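Local coordinates for protein endonuclease V (Homo sapiens, PDB 6OZE) that probably cleaves inosine-containing RNA in a metal-ion-dependent hydrolysis, as a human ribonuclease of the endonuclease V family, at residues A[197-202]-A[214-219]; A[175-180]-A[186-191]; A[46-51]-A[74-79]. The protein carries 4 engineered substitutions. One frame throughout, in Å; residues are numbered along the deposited sequence. Where two conformers were deposited one is given.

Contact 1. Residues A[197-202]-A[214-219]; sequences RPLYIS and RLTSAC. Engineered in segment 214-219: Ser-217 (natural residue Cys), Ala-218 (natural residue Cys).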
loop_
_atom_site.group_PDB
_atom_site.type_symbol
_atom_site.label_atom_id
_atom_site.label_comp_id
_atom_site.label_asym_id
_atom_site.label_seq_id
_atom_site.Cartn_x
_atom_site.Cartn_y
_atom_site.Cartn_z
ATOM N N ARG A 197 14.931 -10.602 -1.704
ATOM C CA ARG A 197 14.173 -9.670 -2.537
ATOM C C ARG A 197 13.503 -8.619 -1.656
ATOM O O ARG A 197 12.716 -8.977 -0.775
ATOM C CB ARG A 197 13.123 -10.432 -3.330
ATOM C CG ARG A 197 12.395 -9.601 -4.373
ATOM C CD ARG A 197 11.397 -10.448 -5.155
ATOM N NE ARG A 197 10.091 -9.801 -5.280
ATOM C CZ ARG A 197 8.987 -10.417 -5.693
ATOM N NH1 ARG A 197 7.843 -9.751 -5.774
ATOM N NH2 ARG A 197 9.023 -11.700 -6.023
ATOM N N PRO A 198 13.790 -7.339 -1.844
ATOM C CA PRO A 198 13.265 -6.318 -0.935
ATOM C C PRO A 198 11.822 -5.961 -1.264
ATOM O O PRO A 198 11.272 -6.312 -2.316
ATOM C CB PRO A 198 14.176 -5.114 -1.192
ATOM C CG PRO A 198 14.613 -5.282 -2.608
ATOM C CD PRO A 198 14.705 -6.772 -2.853
ATOM N N LEU A 199 11.199 -5.258 -0.324
ATOM C CA LEU A 199 9.959 -4.559 -0.601
ATOM C C LEU A 199 10.279 -3.123 -0.981
ATOM O O LEU A 199 11.317 -2.577 -0.612
ATOM C CB LEU A 199 9.087 -4.525 0.649
ATOM C CG LEU A 199 8.889 -5.815 1.424
ATOM C CD1 LEU A 199 8.114 -5.506 2.700
ATOM C CD2 LEU A 199 8.135 -6.818 0.581
ATOM N N TYR A 200 9.382 -2.502 -1.732
ATOM C CA TYR A 200 9.577 -1.118 -2.153
ATOM C C TYR A 200 8.531 -0.269 -1.442
ATOM O O TYR A 200 7.321 -0.393 -1.702
ATOM C CB TYR A 200 9.523 -0.994 -3.674
ATOM C CG TYR A 200 10.610 -1.813 -4.303
ATOM C CD1 TYR A 200 11.901 -1.305 -4.427
ATOM C CD2 TYR A 200 10.390 -3.124 -4.695
ATOM C CE1 TYR A 200 12.914 -2.056 -4.968
ATOM C CE2 TYR A 200 11.404 -3.884 -5.239
ATOM C CZ TYR A 200 12.671 -3.345 -5.372
ATOM O OH TYR A 200 13.689 -4.094 -5.911
ATOM N N ILE A 201 8.996 0.583 -0.535
ATOM C CA ILE A 201 8.138 1.321 0.382
ATOM C C ILE A 201 8.092 2.776 -0.054
ATOM O O ILE A 201 9.129 3.370 -0.359
ATOM C CB ILE A 201 8.688 1.233 1.818
ATOM C CG1 ILE A 201 8.953 -0.231 2.218
ATOM C CG2 ILE A 201 7.744 1.961 2.795
ATOM C CD1 ILE A 201 7.768 -1.140 2.050
ATOM N N SER A 202 6.889 3.364 -0.061
ATOM C CA SER A 202 6.800 4.790 -0.328
ATOM C C SER A 202 5.669 5.388 0.491
ATOM O O SER A 202 4.776 4.677 0.967
ATOM C CB SER A 202 6.654 5.076 -1.821
ATOM O OG SER A 202 5.456 4.483 -2.319
ATOM N N ARG A 214 10.201 2.014 8.881
ATOM C CA ARG A 214 10.319 1.373 10.184
ATOM C C ARG A 214 9.039 0.635 10.558
ATOM O O ARG A 214 9.095 -0.468 11.114
ATOM C CB ARG A 214 10.686 2.404 11.241
ATOM C CG ARG A 214 12.054 3.018 11.008
ATOM C CD ARG A 214 12.625 3.612 12.282
ATOM N NE ARG A 214 11.642 4.406 13.013
ATOM C CZ ARG A 214 11.003 3.990 14.101
ATOM N NH1 ARG A 214 10.124 4.787 14.694
ATOM N NH2 ARG A 214 11.243 2.779 14.592
ATOM N N LEU A 215 7.879 1.231 10.279
ATOM C CA LEU A 215 6.623 0.553 10.580
ATOM C C LEU A 215 6.487 -0.723 9.762
ATOM O O LEU A 215 6.049 -1.760 10.277
ATOM C CB LEU A 215 5.434 1.472 10.258
ATOM C CG LEU A 215 4.056 0.839 10.443
ATOM C CD1 LEU A 215 3.865 0.409 11.887
ATOM C CD2 LEU A 215 2.968 1.828 10.009
ATOM N N THR A 216 6.839 -0.662 8.476
ATOM C CA THR A 216 6.748 -1.863 7.649
ATOM C C THR A 216 7.636 -2.971 8.204
ATOM O O THR A 216 7.228 -4.139 8.264
ATOM C CB THR A 216 7.133 -1.514 6.211
ATOM O OG1 THR A 216 6.252 -0.488 5.736
ATOM C CG2 THR A 216 6.955 -2.731 5.308
ATOM N N SER A 217 8.860 -2.625 8.608
ATOM C CA SER A 217 9.721 -3.619 9.242
ATOM C C SER A 217 9.075 -4.191 10.498
ATOM O O SER A 217 9.091 -5.413 10.714
ATOM C CB SER A 217 11.097 -3.021 9.563
ATOM O OG SER A 217 12.027 -4.046 9.854
ATOM N N ALA A 218 8.493 -3.327 11.335
ATOM C CA ALA A 218 7.894 -3.775 12.586
ATOM C C ALA A 218 6.708 -4.700 12.348
ATOM O O ALA A 218 6.408 -5.556 13.194
ATOM C CB ALA A 218 7.467 -2.559 13.408
ATOM N N CYS A 219 6.049 -4.555 11.202
ATOM C CA CYS A 219 4.882 -5.362 10.873
ATOM C C CYS A 219 5.222 -6.637 10.122
ATOM O O CYS A 219 4.305 -7.386 9.775
ATOM C CB CYS A 219 3.870 -4.541 10.058
ATOM S SG CYS A 219 3.070 -3.278 11.015
#
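Ile-201 and Thr-216 mark the closest approach of the two backbones, their CA atoms 8.1 Å apart, a spacing that leaves room for a single layer of side chains between strand 199-205 and helix 209-218. The pair is a worked example of helix-on-sheet packing in an RNase H-like fold, where a strand is followed in the chain by a helix that folds back over the face to which that strand belongs. Thr-216 is the residue through which this helix segment meets the strand, and its CB points toward the strand. With CG2 anti to the backbone N and OG1 beside it (chi1 -58°), the methyl is presented to the sheet while the hydroxyl stays close to the helix backbone. There OG1 is hydrogen-bonded to the carbonyl oxygen of Ala-212, one turn earlier, which satisfies a buried polar group and holds the methyl in place. Ile-201 meets it tip to tip. The chi1 (-52°) and chi2 (-54°) torsions of Ile-201 send its CD1 to within 3.7 Å of Thr-216 CG2. Leu-199, two residues earlier on the same face of the sheet, runs at a slant to Thr-216 and brings its CD1 to 4.0 Å from the same Thr-216 CG2. One methyl is thus shared by two strand residues, and only about 105 Å² is buried in all. Val-143 and Val-145 of strand 142-146 and Leu-189 of strand 184-189 add to this apolar layer, whereas Tyr-200, between the two contacting strand residues, packs with helix 159-167. Ile-201 also touches the hydroxyl loosely, with CD1 4.0 Å and CG2 4.1 Å from Thr-216 OG1.

Contact 2. Residues A[175-180]-A[186-191]; sequences FPLLGD and GMALRS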
loop_
_atom_site.group_PDB
_atom_site.type_symbol
_atom_site.label_atom_id
_atom_site.label_comp_id
_atom_site.label_asym_id
_atom_site.label_seq_id
_atom_site.Cartn_x
_atom_site.Cartn_y
_atom_site.Cartn_z
ATOM N N PHE A 175 17.672 0.853 1.653
ATOM C CA PHE A 175 18.415 1.852 0.897
ATOM C C PHE A 175 17.452 2.749 0.130
ATOM O O PHE A 175 16.345 2.323 -0.206
ATOM C CB PHE A 175 19.476 1.246 -0.050
ATOM C CG PHE A 175 18.938 0.357 -1.157
ATOM C CD1 PHE A 175 18.458 0.900 -2.346
ATOM C CD2 PHE A 175 19.004 -1.025 -1.049
ATOM C CE1 PHE A 175 18.044 0.089 -3.385
ATOM C CE2 PHE A 175 18.568 -1.846 -2.086
ATOM C CZ PHE A 175 18.081 -1.286 -3.250
ATOM N N PRO A 176 17.830 4.000 -0.125
ATOM C CA PRO A 176 16.894 4.945 -0.744
ATOM C C PRO A 176 16.793 4.789 -2.253
ATOM O O PRO A 176 17.734 4.369 -2.929
ATOM C CB PRO A 176 17.487 6.311 -0.375
ATOM C CG PRO A 176 18.969 6.049 -0.269
ATOM C CD PRO A 176 19.084 4.652 0.302
ATOM N N LEU A 177 15.602 5.134 -2.777
ATOM C CA LEU A 177 15.337 5.145 -4.211
ATOM C C LEU A 177 15.229 6.600 -4.646
ATOM O O LEU A 177 14.254 7.284 -4.321
ATOM C CB LEU A 177 14.045 4.382 -4.509
ATOM C CG LEU A 177 14.064 2.964 -3.927
ATOM C CD1 LEU A 177 12.664 2.350 -3.975
ATOM C CD2 LEU A 177 15.052 2.090 -4.672
ATOM N N LEU A 178 16.241 7.065 -5.366
ATOM C CA LEU A 178 16.393 8.463 -5.729
ATOM C C LEU A 178 15.876 8.649 -7.149
ATOM O O LEU A 178 16.339 7.971 -8.072
ATOM C CB LEU A 178 17.876 8.828 -5.664
ATOM C CG LEU A 178 18.342 10.264 -5.433
ATOM C CD1 LEU A 178 18.907 10.881 -6.710
ATOM C CD2 LEU A 178 17.211 11.095 -4.875
ATOM N N GLY A 179 14.912 9.550 -7.318
ATOM C CA GLY A 179 14.494 9.916 -8.656
ATOM C C GLY A 179 15.629 10.588 -9.401
ATOM O O GLY A 179 16.535 11.163 -8.796
ATOM N N ASP A 180 15.584 10.501 -10.735
ATOM C CA ASP A 180 16.675 11.040 -11.545
ATOM C C ASP A 180 17.060 12.452 -11.121
ATOM O O ASP A 180 18.227 12.837 -11.233
ATOM C CB ASP A 180 16.315 10.999 -13.033
ATOM C CG ASP A 180 16.972 9.838 -13.765
ATOM O OD1 ASP A 180 17.696 9.051 -13.118
ATOM O OD2 ASP A 180 16.763 9.711 -14.990
ATOM N N GLY A 186 11.232 6.619 -2.457
ATOM C CA GLY A 186 10.890 5.503 -1.602
ATOM C C GLY A 186 12.151 4.847 -1.094
ATOM O O GLY A 186 13.254 5.381 -1.243
ATOM N N MET A 187 11.972 3.685 -0.475
ATOM C CA MET A 187 13.079 2.911 0.061
ATOM C C MET A 187 12.894 1.447 -0.298
ATOM O O MET A 187 11.770 0.941 -0.282
ATOM C CB MET A 187 13.122 3.027 1.590
ATOM C CG MET A 187 13.167 4.451 2.107
ATOM S SD MET A 187 14.835 5.098 2.058
ATOM C CE MET A 187 15.611 3.718 2.855
ATOM N N ALA A 188 13.989 0.767 -0.606
ATOM C CA ALA A 188 13.968 -0.680 -0.713
ATOM C C ALA A 188 14.269 -1.211 0.678
ATOM O O ALA A 188 15.222 -0.755 1.322
ATOM C CB ALA A 188 15.025 -1.171 -1.708
ATOM N N LEU A 189 13.466 -2.156 1.142
ATOM C CA LEU A 189 13.574 -2.644 2.507
ATOM C C LEU A 189 13.688 -4.155 2.490
ATOM O O LEU A 189 12.855 -4.841 1.898
ATOM C CB LEU A 189 12.308 -2.271 3.292
ATOM C CG LEU A 189 12.122 -2.994 4.631
ATOM C CD1 LEU A 189 13.197 -2.578 5.626
ATOM C CD2 LEU A 189 10.710 -2.737 5.177
ATOM N N ARG A 190 14.736 -4.676 3.123
ATOM C CA ARG A 190 14.775 -6.106 3.393
ATOM C C ARG A 190 13.874 -6.370 4.593
ATOM O O ARG A 190 14.120 -5.884 5.699
ATOM C CB ARG A 190 16.200 -6.590 3.645
ATOM C CG ARG A 190 16.236 -8.082 3.927
ATOM C CD ARG A 190 17.642 -8.626 3.720
ATOM N NE ARG A 190 17.725 -10.066 3.926
ATOM C CZ ARG A 190 18.719 -10.821 3.463
ATOM N NH1 ARG A 190 19.698 -10.267 2.754
ATOM N NH2 ARG A 190 18.735 -12.128 3.695
ATOM N N SER A 191 12.791 -7.104 4.371
ATOM C CA SER A 191 11.809 -7.301 5.422
ATOM C C SER A 191 11.985 -8.600 6.195
ATOM O O SER A 191 11.244 -8.836 7.148
ATOM C CB SER A 191 10.409 -7.238 4.820
ATOM O OG SER A 191 10.306 -8.195 3.785
#
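Phe-175 and Ala-188 form an antiparallel hydrogen-bonded pair, with Phe-175 N to Ala-188 O and Ala-188 N to Phe-175 O both 2.9 Å. The first of these donors lies in the carbonyl plane. In a third bond Leu-177 N lies 2.8 Å from Gly-186 O and stands above the plane of the Gly-186 carbonyl, 38° out of it. The same Phe-175 and Ala-188 also meet through their side chains: Ala-188 CB sits over a face of the ring, 3.6 Å from its centroid, in a CH-pi contact. A chi1 of 63° sets the Phe-175 CG between the backbone N and the carbonyl carbon, folding the ring across to its neighbour. Were the ring replaced by the methyl of an alanine, the Ala-188 methyl would probably lose its aromatic cover and a gap would open beneath helix 159-167. Leu-177, on the same face, lays CD1 3.8 Å from Met-187 C, close to where a side chain on Gly-186 would stand. Farther out, His-161 and Ile-165 of that helix pack on the Phe-175 ring, and Tyr-200 of the next strand touches both Leu-177 and Ala-188. The whole is a classic beta hairpin, strands 174-178 and 184-189, closing one edge of the central sheet.

Contact 3. Residues A[46-51]-A[74-79]; sequences SFVAGD and SRMVSL. Unlike the reference sequence in segment 46-51: Ala-49 (reference Lys).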
loop_
_atom_site.group_PDB
_atom_site.type_symbol
_atom_site.label_atom_id
_atom_site.label_comp_id
_atom_site.label_asym_id
_atom_site.label_seq_id
_atom_site.Cartn_x
_atom_site.Cartn_y
_atom_site.Cartn_z
ATOM N N SER A 46 -7.493 -8.151 -5.479
ATOM C CA SER A 46 -6.949 -9.259 -6.248
ATOM C C SER A 46 -7.937 -9.650 -7.325
ATOM O O SER A 46 -9.102 -9.905 -7.022
ATOM C CB SER A 46 -6.720 -10.478 -5.351
ATOM O OG SER A 46 -5.653 -10.217 -4.443
ATOM N N PHE A 47 -7.467 -9.743 -8.564
ATOM C CA PHE A 47 -8.324 -10.158 -9.661
ATOM C C PHE A 47 -8.543 -11.660 -9.656
ATOM O O PHE A 47 -7.669 -12.444 -9.267
ATOM C CB PHE A 47 -7.721 -9.752 -11.001
ATOM C CG PHE A 47 -7.678 -8.284 -11.203
ATOM C CD1 PHE A 47 -6.598 -7.543 -10.756
ATOM C CD2 PHE A 47 -8.731 -7.633 -11.815
ATOM C CE1 PHE A 47 -6.558 -6.181 -10.930
ATOM C CE2 PHE A 47 -8.697 -6.277 -11.994
ATOM C CZ PHE A 47 -7.605 -5.546 -11.550
ATOM N N VAL A 48 -9.739 -12.054 -10.087
ATOM C CA VAL A 48 -10.016 -13.453 -10.371
ATOM C C VAL A 48 -9.169 -13.896 -11.553
ATOM O O VAL A 48 -9.178 -13.254 -12.613
ATOM C CB VAL A 48 -11.513 -13.637 -10.661
ATOM C CG1 VAL A 48 -11.811 -15.065 -11.088
ATOM C CG2 VAL A 48 -12.300 -13.253 -9.424
ATOM N N ALA A 49 -8.440 -15.000 -11.374
ATOM C CA ALA A 49 -7.566 -15.522 -12.421
ATOM C C ALA A 49 -8.319 -15.659 -13.736
ATOM O O ALA A 49 -9.450 -16.151 -13.774
ATOM C CB ALA A 49 -7.009 -16.882 -11.999
ATOM N N GLY A 50 -7.688 -15.205 -14.816
ATOM C CA GLY A 50 -8.355 -15.195 -16.101
ATOM C C GLY A 50 -9.404 -14.121 -16.244
ATOM O O GLY A 50 -10.298 -14.246 -17.088
ATOM N N ASP A 51 -9.327 -13.065 -15.437
ATOM C CA ASP A 51 -10.307 -11.994 -15.502
ATOM C C ASP A 51 -9.655 -10.675 -15.119
ATOM O O ASP A 51 -8.853 -10.612 -14.184
ATOM C CB ASP A 51 -11.507 -12.268 -14.591
ATOM C CG ASP A 51 -12.687 -11.388 -14.922
ATOM O OD1 ASP A 51 -12.445 -10.257 -15.386
ATOM O OD2 ASP A 51 -13.843 -11.826 -14.740
ATOM N N SER A 74 -14.116 -8.989 3.254
ATOM C CA SER A 74 -13.774 -9.185 1.849
ATOM C C SER A 74 -15.057 -9.108 1.044
ATOM O O SER A 74 -16.107 -9.572 1.501
ATOM C CB SER A 74 -13.177 -10.567 1.613
ATOM O OG SER A 74 -11.929 -10.699 2.289
ATOM N N ARG A 75 -14.984 -8.521 -0.147
ATOM C CA ARG A 75 -16.159 -8.420 -1.005
ATOM C C ARG A 75 -15.750 -8.623 -2.452
ATOM O O ARG A 75 -14.777 -8.023 -2.914
ATOM C CB ARG A 75 -16.829 -7.053 -0.848
ATOM C CG ARG A 75 -17.425 -6.833 0.517
ATOM C CD ARG A 75 -18.853 -6.352 0.411
ATOM N NE ARG A 75 -18.970 -4.970 0.855
ATOM C CZ ARG A 75 -19.038 -4.609 2.130
ATOM N NH1 ARG A 75 -19.004 -5.533 3.082
ATOM N NH2 ARG A 75 -19.141 -3.327 2.454
ATOM N N MET A 76 -16.507 -9.445 -3.176
ATOM C CA MET A 76 -16.332 -9.525 -4.619
ATOM C C MET A 76 -16.878 -8.257 -5.262
ATOM O O MET A 76 -17.951 -7.766 -4.890
ATOM C CB MET A 76 -17.090 -10.716 -5.211
ATOM C CG MET A 76 -16.712 -12.099 -4.691
ATOM S SD MET A 76 -14.957 -12.502 -4.947
ATOM C CE MET A 76 -14.895 -12.557 -6.733
ATOM N N VAL A 77 -16.133 -7.734 -6.235
ATOM C CA VAL A 77 -16.450 -6.471 -6.890
ATOM C C VAL A 77 -16.135 -6.597 -8.373
ATOM O O VAL A 77 -15.392 -7.481 -8.800
ATOM C CB VAL A 77 -15.651 -5.291 -6.280
ATOM C CG1 VAL A 77 -15.977 -5.121 -4.795
ATOM C CG2 VAL A 77 -14.161 -5.508 -6.467
ATOM N N SER A 78 -16.716 -5.700 -9.166
ATOM C CA SER A 78 -16.456 -5.631 -10.601
ATOM C C SER A 78 -15.747 -4.315 -10.906
ATOM O O SER A 78 -16.325 -3.245 -10.702
ATOM C CB SER A 78 -17.760 -5.706 -11.391
ATOM O OG SER A 78 -18.374 -6.975 -11.237
ATOM N N LEU A 79 -14.509 -4.404 -11.394
ATOM C CA LEU A 79 -13.677 -3.233 -11.686
ATOM C C LEU A 79 -13.958 -2.814 -13.121
ATOM O O LEU A 79 -13.295 -3.252 -14.063
ATOM C CB LEU A 79 -12.198 -3.553 -11.495
ATOM C CG LEU A 79 -11.744 -4.175 -10.172
ATOM C CD1 LEU A 79 -10.243 -4.010 -9.991
ATOM C CD2 LEU A 79 -12.458 -3.569 -9.003
#
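A three-stranded antiparallel meander, a recurring element of RNase H-like folds, brings Phe-47 to Leu-79 and Val-48 to Met-76 across its middle strand. Strands 39-47 and 69-78 both pair with strand 54-63 rather than with each other, so the backbones stay far apart: Phe-47 CA is 9.0 Å from Leu-79 CA. Side chains alone bridge that width. Phe-47, its CG anti to the carbonyl carbon (chi1 -67°), extends its ring to the leucine, and CE2 and CZ are equally near Leu-79 CD1, at 3.4 Å each. The two side chains cross obliquely, and the methyl addresses the far end of the ring, away from CB. Val-48 CG2 meets Met-76 CE at 3.8 Å, the side chains crossing at about a right angle. Bends at chi2 (-59°) and chi3 (-65°) swing the methionine methyl over to the valine. Val-48 is also the first residue of a type II beta turn that ends at Asp-51, with Gly-50 taking its positive phi. Strand 54-63 supplies the scaffold: Val-48 is bonded through the backbone to Arg-54, and Val-77 to Ala-55. Helix 89-106 packs on Phe-47 through Arg-91 and on Leu-79 through Phe-95, while Met-76 is touched by His-238 and Ser-242 of helix 226-242.

All three contacts draw on one mixed sheet, yet each uses it differently. Contacts 1 and 2 are buried neighbours, their centres 10 Å apart, and share a seam: Leu-199 N lies 2.8 Å from Leu-189 O, a probable hydrogen bond that ties the hairpin to strand 199-205. Contact 3 lies on the other side of the chain's centre, about 26 Å from contact 1 and 30 Å from contact 2, centre to centre, and is only partly buried. Chemistry follows place. Adjacent strands in contact 2 bond backbone to backbone; helix on sheet in contact 1 meets through methyl groups; and contact 3, spanning an intervening strand, relies on apolar side chains alone, from a phenylalanine ring to a valine methyl.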